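Local coordinates for protein ATP phosphoribosyltransferase (Thermotoga maritima, PDB 1O63) that probably catalyses the first step of histidine biosynthesis, joining ATP to 5-phosphoribose 1-diphosphate, as the short-form catalytic subunit HisG, at residues I86-A92 and L145-E151; G102-T108 and W123-P129; P47-T52 and D67-K72. One frame throughout, in Å; residues are numbered along the deposited sequence.

Following the chain from the N terminus, contact 3 closes first. It sets 47-52, leading into helix 50-55, against helix 66-71, with strand 61-65 inside the loop. Helix 66-71 is followed by the long strand 81-94, where contact 1 opens. Contact 1 closes only at 145-151, and contact 2 lies nested within its loop. Contact 2 pairs the parallel strands 104-108 and 125-129 round helix 111-121. Strand 145-150 joins the two, since it lies between strands 81-94 and 104-108 in one mixed sheet. Contact 3 is in series with both. It touches contact 1 where Asp67 meets Met89 and Ile149.

Contact 1 of 3, residues I86-A92 and L145-E151; sequences ISRMVLA and LIVDITE
Arg88 and Thr150 form a hydrogen-bonded pair of two antiparallel strands. Arg88 N donates to Thr150 O at 3.0 Å, and Thr150 N returns a bond to Arg88 O. Val90 with Asp148 and Ala92 with Ile146 repeat the exchange, so six backbone bonds join the strands. The bond from Val90 N to Asp148 O is nearly straight at the hydrogen (174°), although the donor lies tilted from the carbonyl plane. Met89 and Leu91 turn their backbone bonds to strand 161-176 instead, and Val147 O accepts from Thr108 OG1.

The side chain of Arg88 bends back at chi3 (-79°). This lays one face of its guanidinium over Thr150 CG2 and brings NH2 to Glu151 O for a weak bond of 3.4 Å. The stronger partner of this guanidinium is Glu166, which pairs with NH1. The carboxylate of Glu151 is held by Arg11. Asp148 OD1 accepts a weak bond from Ile149 N, while Thr150 OG1 takes a weak one from Gly153 N.

On the other face, Met89, a selenomethionine, crosses Val147 at about a right angle, with SE 3.9 Å from Val147 CG1. Its CE meets Ile149 CG1 at 4.0 Å, and Ile149 CG2 packs on Ser87 OG at 3.5 Å. With an alanine here in place of Ile149, the Met89 methyl would probably lose one of its neighbours and a gap would be likely to open beside Ser87.

Strand 161-176 flanks strand 81-94, and a classic beta bulge there sets Ile86 and Ser87 together opposite Ile170. Strand 104-108 lies along the other edge of strand 145-150. Helix 111-121 packs on the face of Met89, Leu91 and Val147. Helix 154-158 packs on the opposite face through Leu156.

Contact 2 of 3, residues G102-T108 and W123-P129; sequences GEKRIAT and WHCRIIP
Lys104 lies across the indole of Trp123 at about a right angle and loses more surface to the contact than any other residue. Its CD and CE rest on one ring face. CE stands 3.4 Å from the centroid of the five-membered ring and only 6° off the normal, a CH-pi contact. NZ is 4.4 Å from the same centroid, still over the face, and adds a cation-pi interaction. The chain reaches this place by bends at chi2 and chi4. The second bend (75°) helps to bring NZ to Gly102 O, where it donates a bond of 2.8 Å in the carbonyl plane. Pro100 O is a second acceptor, so the ammonium has two carbonyl partners as well as the ring.

Ile106 comes next in order along the same face. Its CD1 reaches Cys125 SG at 3.6 Å and so packs on the disulfide that Cys125 makes with Cys118 of helix 111-121. Arg126, on the other face, runs obliquely past Glu103. The carboxylate and guanidinium planes stand 83° apart, and Glu103 OE1 is 3.9 Å from Arg126 NE. This is a long salt bridge, and its charges probably attract without a close grip. Arg126 also packs on His56 of the second subunit.

Between these side chains five backbone bonds alternate from strand to strand. They begin with Lys104 N to His124 O at 2.9 Å and end with Thr108 N to Ile128 O. Each residue of 104-108 pairs with one of 125-129 in parallel register. These two strands and helix 111-121 form a beta-alpha-beta unit at the edge of the chain's sheet, with the disulfide tying helix to strand.

Contact 3 of 3, residues P47-T52 and D67-K72; sequences PFDVPT and DVLLEK
Val68 is the bump that fills the hollow between Phe48, Pro47 and Pro51. Its two methyls part the work. CG2 sits over one face of the Phe48 ring, 3.9 Å from the centroid and displaced toward the rim, a CH-pi contact; it also meets Pro47 CB. CG1, set anti to the backbone N (chi1 172°), turns to Pro51 instead and touches its CG at 3.8 Å. The Phe48 ring is thus a flat wedge against helix 66-71. At its edge stand CB and CG of Glu71, with CG 3.7 Å from Phe48 CE2. Beyond that, the Glu71 carboxylate turns away to the backbone nitrogens of Asn112 and Val113.

Lys72 borders the hollow past Pro51. Its fully extended chain brings CD to 4.0 Å from Pro51 CG. The ammonium then reaches Phe48 and Thr52. NZ donates to Phe48 O at 3.1 Å, nearly in line with the carbonyl, and to Thr52 OG1 at 2.5 Å, so short that the exact length is doubtful.

Phe48 and Thr52 also pack against Lys131 and Ile128 of the second subunit, so the contact lies beside the dimer interface. Its chemistry is that of an apolar plug bordered by one cation: Val68 supplies the fit, and Lys72, just past its helix, probably ties that end to segment 47-52, chiefly through the carbonyl of Phe48.

Contact 1 of 3, residues I86-A92 and L145-E151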
loop_
_atom_site.group_PDB
_atom_site.type_symbol
_atom_site.label_atom_id
_atom_site.label_comp_id
_atom_site.label_asym_id
_atom_site.label_seq_id
_atom_site.Cartn_x
_atom_site.Cartn_y
_atom_site.Cartn_z
ATOM N N ILE A 86 14.184 13.744 -6.039
ATOM C CA ILE A 86 14.335 12.634 -5.102
ATOM C C ILE A 86 14.635 11.314 -5.828
ATOM O O ILE A 86 15.401 10.480 -5.373
ATOM C CB ILE A 86 13.004 12.377 -4.342
ATOM C CG1 ILE A 86 12.397 13.655 -3.839
ATOM C CG2 ILE A 86 13.220 11.335 -3.250
ATOM C CD1 ILE A 86 13.230 14.476 -2.884
ATOM N N SER A 87 13.783 11.048 -6.828
ATOM C CA SER A 87 13.894 9.771 -7.562
ATOM C C SER A 87 13.314 9.914 -8.956
ATOM O O SER A 87 13.048 11.033 -9.407
ATOM C CB SER A 87 13.137 8.706 -6.760
ATOM O OG SER A 87 11.843 9.174 -6.428
ATOM N N ARG A 88 13.195 8.798 -9.670
ATOM C CA ARG A 88 12.682 8.804 -11.040
ATOM C C ARG A 88 11.638 7.676 -11.214
ATOM O O ARG A 88 11.877 6.567 -10.782
ATOM C CB ARG A 88 13.788 8.541 -12.054
ATOM C CG ARG A 88 14.878 9.588 -12.208
ATOM C CD ARG A 88 16.048 9.004 -13.020
ATOM N NE ARG A 88 16.897 8.157 -12.208
ATOM C CZ ARG A 88 17.759 7.240 -12.610
ATOM N NH1 ARG A 88 17.931 6.964 -13.892
ATOM N NH2 ARG A 88 18.472 6.561 -11.705
HETATM N N MSE A 89 10.645 7.955 -12.024
HETATM C CA MSE A 89 9.664 6.919 -12.428
HETATM C C MSE A 89 10.174 6.403 -13.780
HETATM O O MSE A 89 10.434 7.212 -14.689
HETATM C CB MSE A 89 8.284 7.496 -12.510
HETATM C CG MSE A 89 7.161 6.536 -12.901
HETATM SE SE MSE A 89 6.734 5.328 -11.466
HETATM C CE MSE A 89 5.706 6.510 -10.339
ATOM N N VAL A 90 10.435 5.100 -13.881
ATOM C CA VAL A 90 10.985 4.567 -15.127
ATOM C C VAL A 90 10.208 3.368 -15.642
ATOM O O VAL A 90 9.461 2.744 -14.905
ATOM C CB VAL A 90 12.463 4.131 -14.952
ATOM C CG1 VAL A 90 13.316 5.330 -14.565
ATOM C CG2 VAL A 90 12.618 3.015 -13.909
ATOM N N LEU A 91 10.402 3.081 -16.917
ATOM C CA LEU A 91 9.962 1.852 -17.544
ATOM C C LEU A 91 11.216 0.947 -17.533
ATOM O O LEU A 91 12.300 1.485 -17.826
ATOM C CB LEU A 91 9.534 2.068 -19.006
ATOM C CG LEU A 91 9.164 0.757 -19.747
ATOM C CD1 LEU A 91 7.847 0.244 -19.202
ATOM C CD2 LEU A 91 9.057 1.024 -21.250
ATOM N N ALA A 92 11.112 -0.245 -17.023
ATOM C CA ALA A 92 12.262 -1.170 -16.991
ATOM C C ALA A 92 11.845 -2.579 -17.407
ATOM O O ALA A 92 10.693 -2.989 -17.330
ATOM C CB ALA A 92 12.890 -1.206 -15.612
ATOM N N LEU A 145 7.428 -6.164 -18.503
ATOM C CA LEU A 145 8.018 -4.911 -18.142
ATOM C C LEU A 145 7.429 -4.407 -16.803
ATOM O O LEU A 145 6.417 -4.896 -16.350
ATOM C CB LEU A 145 7.694 -3.791 -19.168
ATOM C CG LEU A 145 8.052 -4.026 -20.630
ATOM C CD1 LEU A 145 7.314 -3.058 -21.560
ATOM C CD2 LEU A 145 9.545 -3.933 -20.879
ATOM N N ILE A 146 8.135 -3.451 -16.209
ATOM C CA ILE A 146 7.576 -2.796 -15.025
ATOM C C ILE A 146 7.645 -1.280 -15.197
ATOM O O ILE A 146 8.413 -0.809 -16.039
ATOM C CB ILE A 146 8.292 -3.149 -13.717
ATOM C CG1 ILE A 146 9.726 -2.637 -13.770
ATOM C CG2 ILE A 146 8.184 -4.661 -13.431
ATOM C CD1 ILE A 146 10.558 -2.844 -12.530
ATOM N N VAL A 147 6.792 -0.588 -14.454
ATOM C CA VAL A 147 6.900 0.884 -14.359
ATOM C C VAL A 147 7.067 1.134 -12.856
ATOM O O VAL A 147 6.186 0.736 -12.095
ATOM C CB VAL A 147 5.702 1.633 -14.922
ATOM C CG1 VAL A 147 5.685 3.075 -14.439
ATOM C CG2 VAL A 147 5.652 1.575 -16.438
ATOM N N ASP A 148 8.230 1.615 -12.446
ATOM C CA ASP A 148 8.475 1.743 -10.995
ATOM C C ASP A 148 9.468 2.852 -10.703
ATOM O O ASP A 148 10.116 3.394 -11.606
ATOM C CB ASP A 148 8.996 0.419 -10.425
ATOM C CG ASP A 148 8.800 0.263 -8.937
ATOM O OD1 ASP A 148 8.116 1.107 -8.311
ATOM O OD2 ASP A 148 9.332 -0.709 -8.360
ATOM N N ILE A 149 9.621 3.157 -9.429
ATOM C CA ILE A 149 10.542 4.200 -8.986
ATOM C C ILE A 149 11.919 3.555 -8.701
ATOM O O ILE A 149 11.986 2.456 -8.172
ATOM C CB ILE A 149 10.069 4.830 -7.664
ATOM C CG1 ILE A 149 8.703 5.519 -7.812
ATOM C CG2 ILE A 149 11.095 5.804 -7.090
ATOM C CD1 ILE A 149 8.230 6.001 -6.406
ATOM N N THR A 150 12.946 4.301 -9.023
ATOM C CA THR A 150 14.333 4.002 -8.777
ATOM C C THR A 150 15.048 5.300 -8.378
ATOM O O THR A 150 14.639 6.381 -8.787
ATOM C CB THR A 150 15.028 3.432 -10.043
ATOM O OG1 THR A 150 16.372 3.062 -9.723
ATOM C CG2 THR A 150 15.085 4.475 -11.153
ATOM N N GLU A 151 16.079 5.213 -7.550
ATOM C CA GLU A 151 16.837 6.401 -7.159
ATOM C C GLU A 151 18.231 6.337 -7.798
ATOM O O GLU A 151 18.691 7.319 -8.373
ATOM C CB GLU A 151 16.957 6.490 -5.639
ATOM C CG GLU A 151 15.577 6.699 -4.971
ATOM C CD GLU A 151 15.735 7.263 -3.570
ATOM O OE1 GLU A 151 14.797 7.123 -2.752
ATOM O OE2 GLU A 151 16.784 7.880 -3.280
#

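Contact 2 of 3, residues G102-T108 and W123-P129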
loop_
_atom_site.group_PDB
_atom_site.type_symbol
_atom_site.label_atom_id
_atom_site.label_comp_id
_atom_site.label_asym_id
_atom_site.label_seq_id
_atom_site.Cartn_x
_atom_site.Cartn_y
_atom_site.Cartn_z
ATOM N N GLY A 102 3.610 -7.207 -29.472
ATOM C CA GLY A 102 2.170 -7.269 -29.255
ATOM C C GLY A 102 1.760 -6.561 -27.967
ATOM O O GLY A 102 2.301 -5.519 -27.598
ATOM N N GLU A 103 0.825 -7.177 -27.260
ATOM C CA GLU A 103 0.298 -6.627 -26.010
ATOM C C GLU A 103 1.380 -6.691 -24.932
ATOM O O GLU A 103 2.149 -7.636 -24.844
ATOM C CB GLU A 103 -0.965 -7.398 -25.632
ATOM C CG GLU A 103 -1.565 -7.070 -24.282
ATOM C CD GLU A 103 -2.734 -7.986 -23.941
ATOM O OE1 GLU A 103 -3.865 -7.461 -23.830
ATOM O OE2 GLU A 103 -2.525 -9.202 -23.791
ATOM N N LYS A 104 1.598 -5.566 -24.235
ATOM C CA LYS A 104 2.680 -5.540 -23.242
ATOM C C LYS A 104 2.161 -5.737 -21.832
ATOM O O LYS A 104 1.280 -5.012 -21.364
ATOM C CB LYS A 104 3.472 -4.253 -23.411
ATOM C CG LYS A 104 4.105 -4.129 -24.805
ATOM C CD LYS A 104 3.828 -2.738 -25.382
ATOM C CE LYS A 104 4.605 -2.536 -26.676
ATOM N NZ LYS A 104 3.962 -3.314 -27.782
ATOM N N ARG A 105 2.668 -6.757 -21.133
ATOM C CA ARG A 105 2.253 -6.993 -19.746
ATOM C C ARG A 105 3.178 -6.155 -18.830
ATOM O O ARG A 105 4.393 -6.267 -18.945
ATOM C CB ARG A 105 2.393 -8.479 -19.393
ATOM C CG ARG A 105 1.506 -9.414 -20.215
ATOM C CD ARG A 105 1.688 -10.874 -19.755
ATOM N NE ARG A 105 3.093 -11.218 -19.630
ATOM C CZ ARG A 105 3.615 -12.146 -18.834
ATOM N NH1 ARG A 105 4.925 -12.349 -18.814
ATOM N NH2 ARG A 105 2.842 -12.916 -18.076
ATOM N N ILE A 106 2.600 -5.182 -18.127
ATOM C CA ILE A 106 3.392 -4.290 -17.282
ATOM C C ILE A 106 2.865 -4.366 -15.838
ATOM O O ILE A 106 1.702 -4.020 -15.640
ATOM C CB ILE A 106 3.290 -2.823 -17.734
ATOM C CG1 ILE A 106 3.477 -2.710 -19.258
ATOM C CG2 ILE A 106 4.276 -1.956 -16.989
ATOM C CD1 ILE A 106 3.372 -1.298 -19.808
ATOM N N ALA A 107 3.747 -4.744 -14.926
ATOM C CA ALA A 107 3.438 -4.748 -13.491
ATOM C C ALA A 107 3.799 -3.385 -12.918
ATOM O O ALA A 107 4.794 -2.800 -13.345
ATOM C CB ALA A 107 4.307 -5.783 -12.767
ATOM N N THR A 108 2.998 -2.900 -11.956
ATOM C CA THR A 108 3.327 -1.571 -11.400
ATOM C C THR A 108 2.467 -1.303 -10.169
ATOM O O THR A 108 1.395 -1.908 -10.034
ATOM C CB THR A 108 3.010 -0.497 -12.472
ATOM O OG1 THR A 108 3.288 0.810 -11.981
ATOM C CG2 THR A 108 1.526 -0.555 -12.853
ATOM N N TRP A 123 0.582 2.051 -27.259
ATOM C CA TRP A 123 0.738 0.649 -26.939
ATOM C C TRP A 123 -0.567 0.055 -26.399
ATOM O O TRP A 123 -1.317 0.743 -25.698
ATOM C CB TRP A 123 1.803 0.460 -25.863
ATOM C CG TRP A 123 3.222 0.718 -26.209
ATOM C CD1 TRP A 123 3.757 0.967 -27.438
ATOM C CD2 TRP A 123 4.339 0.688 -25.296
ATOM N NE1 TRP A 123 5.114 1.119 -27.350
ATOM C CE2 TRP A 123 5.498 0.947 -26.040
ATOM C CE3 TRP A 123 4.452 0.448 -23.917
ATOM C CZ2 TRP A 123 6.764 1.005 -25.469
ATOM C CZ3 TRP A 123 5.713 0.514 -23.342
ATOM C CH2 TRP A 123 6.844 0.779 -24.108
ATOM N N HIS A 124 -0.775 -1.223 -26.672
ATOM C CA HIS A 124 -1.859 -1.970 -26.012
ATOM C C HIS A 124 -1.202 -2.643 -24.796
ATOM O O HIS A 124 -0.211 -3.363 -24.983
ATOM C CB HIS A 124 -2.475 -3.001 -26.939
ATOM C CG HIS A 124 -3.400 -2.418 -27.976
ATOM N ND1 HIS A 124 -2.940 -1.861 -29.146
ATOM C CD2 HIS A 124 -4.751 -2.318 -28.009
ATOM C CE1 HIS A 124 -3.970 -1.435 -29.861
ATOM N NE2 HIS A 124 -5.079 -1.708 -29.196
ATOM N N CYS A 125 -1.648 -2.326 -23.604
ATOM C CA CYS A 125 -0.998 -2.837 -22.394
ATOM C C CYS A 125 -1.931 -3.626 -21.507
ATOM O O CYS A 125 -3.118 -3.309 -21.343
ATOM C CB CYS A 125 -0.438 -1.616 -21.610
ATOM S SG CYS A 125 0.909 -0.736 -22.410
ATOM N N ARG A 126 -1.415 -4.657 -20.884
ATOM C CA ARG A 126 -2.143 -5.458 -19.890
ATOM C C ARG A 126 -1.514 -5.080 -18.529
ATOM O O ARG A 126 -0.393 -5.530 -18.256
ATOM C CB ARG A 126 -1.936 -6.924 -20.210
ATOM C CG ARG A 126 -2.890 -7.908 -19.596
ATOM C CD ARG A 126 -4.285 -7.823 -20.213
ATOM N NE ARG A 126 -4.869 -9.128 -20.424
ATOM C CZ ARG A 126 -5.041 -10.101 -19.547
ATOM N NH1 ARG A 126 -5.599 -11.250 -19.945
ATOM N NH2 ARG A 126 -4.675 -9.985 -18.284
ATOM N N ILE A 127 -2.144 -4.162 -17.813
ATOM C CA ILE A 127 -1.514 -3.613 -16.600
ATOM C C ILE A 127 -1.810 -4.411 -15.350
ATOM O O ILE A 127 -2.955 -4.527 -14.919
ATOM C CB ILE A 127 -1.918 -2.147 -16.363
ATOM C CG1 ILE A 127 -1.552 -1.287 -17.564
ATOM C CG2 ILE A 127 -1.249 -1.602 -15.095
ATOM C CD1 ILE A 127 -2.104 0.132 -17.477
ATOM N N ILE A 128 -0.747 -4.849 -14.667
ATOM C CA ILE A 128 -0.911 -5.650 -13.454
ATOM C C ILE A 128 -0.496 -4.902 -12.200
ATOM O O ILE A 128 0.694 -4.731 -11.931
ATOM C CB ILE A 128 -0.065 -6.945 -13.588
ATOM C CG1 ILE A 128 -0.520 -7.690 -14.868
ATOM C CG2 ILE A 128 -0.239 -7.795 -12.348
ATOM C CD1 ILE A 128 0.324 -8.882 -15.227
ATOM N N PRO A 129 -1.458 -4.474 -11.390
ATOM C CA PRO A 129 -1.208 -3.733 -10.184
ATOM C C PRO A 129 -0.584 -4.569 -9.075
ATOM O O PRO A 129 -1.073 -5.663 -8.791
ATOM C CB PRO A 129 -2.584 -3.262 -9.707
ATOM C CG PRO A 129 -3.499 -3.483 -10.837
ATOM C CD PRO A 129 -2.920 -4.619 -11.648
#

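Contact 3 of 3, residues P47-T52 and D67-K72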
loop_
_atom_site.group_PDB
_atom_site.type_symbol
_atom_site.label_atom_id
_atom_site.label_comp_id
_atom_site.label_asym_id
_atom_site.label_seq_id
_atom_site.Cartn_x
_atom_site.Cartn_y
_atom_site.Cartn_z
ATOM N N PRO A 47 1.803 8.709 2.170
ATOM C CA PRO A 47 1.909 9.638 1.061
ATOM C C PRO A 47 0.709 9.727 0.178
ATOM O O PRO A 47 0.220 10.847 -0.151
ATOM C CB PRO A 47 3.123 9.081 0.268
ATOM C CG PRO A 47 3.990 8.495 1.347
ATOM C CD PRO A 47 3.015 7.868 2.315
ATOM N N PHE A 48 0.105 8.595 -0.199
ATOM C CA PHE A 48 -1.080 8.613 -1.047
ATOM C C PHE A 48 -2.304 9.148 -0.333
ATOM O O PHE A 48 -3.255 9.595 -0.999
ATOM C CB PHE A 48 -1.379 7.202 -1.615
ATOM C CG PHE A 48 -0.783 7.075 -3.005
ATOM C CD1 PHE A 48 0.534 6.678 -3.164
ATOM C CD2 PHE A 48 -1.518 7.397 -4.126
ATOM C CE1 PHE A 48 1.100 6.574 -4.423
ATOM C CE2 PHE A 48 -0.958 7.300 -5.381
ATOM C CZ PHE A 48 0.361 6.879 -5.540
ATOM N N ASP A 49 -2.275 9.251 0.982
ATOM C CA ASP A 49 -3.416 9.789 1.727
ATOM C C ASP A 49 -3.330 11.295 1.908
ATOM O O ASP A 49 -4.276 11.891 2.406
ATOM C CB ASP A 49 -3.501 9.113 3.102
ATOM C CG ASP A 49 -3.836 7.633 2.994
ATOM O OD1 ASP A 49 -3.481 6.868 3.903
ATOM O OD2 ASP A 49 -4.438 7.219 1.991
ATOM N N VAL A 50 -2.203 11.923 1.534
ATOM C CA VAL A 50 -2.120 13.392 1.731
ATOM C C VAL A 50 -3.224 14.107 1.012
ATOM O O VAL A 50 -3.975 14.919 1.613
ATOM C CB VAL A 50 -0.732 13.915 1.370
ATOM C CG1 VAL A 50 -0.708 15.421 1.106
ATOM C CG2 VAL A 50 0.275 13.530 2.460
ATOM N N PRO A 51 -3.474 13.819 -0.273
ATOM C CA PRO A 51 -4.486 14.532 -1.018
ATOM C C PRO A 51 -5.883 14.229 -0.489
ATOM O O PRO A 51 -6.746 15.120 -0.516
ATOM C CB PRO A 51 -4.313 14.105 -2.464
ATOM C CG PRO A 51 -3.310 13.019 -2.476
ATOM C CD PRO A 51 -2.594 13.026 -1.156
ATOM N N THR A 52 -6.084 13.022 0.033
ATOM C CA THR A 52 -7.368 12.662 0.653
ATOM C C THR A 52 -7.662 13.534 1.855
ATOM O O THR A 52 -8.785 14.052 2.029
ATOM C CB THR A 52 -7.311 11.185 1.088
ATOM O OG1 THR A 52 -7.048 10.369 -0.081
ATOM C CG2 THR A 52 -8.591 10.741 1.752
ATOM N N ASP A 67 4.882 11.147 -7.869
ATOM C CA ASP A 67 4.207 9.873 -8.099
ATOM C C ASP A 67 2.772 9.952 -7.593
ATOM O O ASP A 67 1.844 9.615 -8.340
ATOM C CB ASP A 67 4.978 8.720 -7.451
ATOM C CG ASP A 67 5.358 8.969 -6.011
ATOM O OD1 ASP A 67 5.280 8.018 -5.198
ATOM O OD2 ASP A 67 5.735 10.101 -5.633
ATOM N N VAL A 68 2.573 10.394 -6.358
ATOM C CA VAL A 68 1.225 10.533 -5.790
ATOM C C VAL A 68 0.389 11.461 -6.651
ATOM O O VAL A 68 -0.737 11.166 -7.028
ATOM C CB VAL A 68 1.272 11.053 -4.348
ATOM C CG1 VAL A 68 -0.091 11.406 -3.773
ATOM C CG2 VAL A 68 1.970 10.037 -3.426
ATOM N N LEU A 69 0.936 12.655 -6.944
ATOM C CA LEU A 69 0.234 13.670 -7.698
ATOM C C LEU A 69 -0.226 13.210 -9.063
ATOM O O LEU A 69 -1.339 13.557 -9.500
ATOM C CB LEU A 69 1.105 14.934 -7.846
ATOM C CG LEU A 69 0.569 16.202 -7.183
ATOM C CD1 LEU A 69 0.090 15.913 -5.779
ATOM C CD2 LEU A 69 1.603 17.321 -7.168
ATOM N N LEU A 70 0.658 12.499 -9.777
ATOM C CA LEU A 70 0.289 12.064 -11.133
ATOM C C LEU A 70 -0.548 10.798 -11.093
ATOM O O LEU A 70 -1.252 10.526 -12.057
ATOM C CB LEU A 70 1.510 11.889 -12.007
ATOM C CG LEU A 70 1.975 12.956 -12.959
ATOM C CD1 LEU A 70 1.263 14.296 -12.860
ATOM C CD2 LEU A 70 3.488 13.163 -12.862
ATOM N N GLU A 71 -0.413 9.961 -10.054
ATOM C CA GLU A 71 -1.194 8.730 -10.034
ATOM C C GLU A 71 -2.658 8.990 -9.687
ATOM O O GLU A 71 -3.544 8.239 -10.081
ATOM C CB GLU A 71 -0.571 7.724 -9.050
ATOM C CG GLU A 71 -1.348 6.439 -8.918
ATOM C CD GLU A 71 -1.415 5.662 -10.228
ATOM O OE1 GLU A 71 -2.324 4.853 -10.410
ATOM O OE2 GLU A 71 -0.534 5.878 -11.101
ATOM N N LYS A 72 -2.905 10.032 -8.937
ATOM C CA LYS A 72 -4.234 10.371 -8.408
ATOM C C LYS A 72 -4.482 11.849 -8.651
ATOM O O LYS A 72 -3.913 12.690 -7.938
ATOM C CB LYS A 72 -4.185 10.046 -6.910
ATOM C CG LYS A 72 -5.269 10.590 -6.022
ATOM C CD LYS A 72 -5.060 10.118 -4.579
ATOM C CE LYS A 72 -6.211 10.549 -3.680
ATOM N NZ LYS A 72 -6.074 9.943 -2.325
#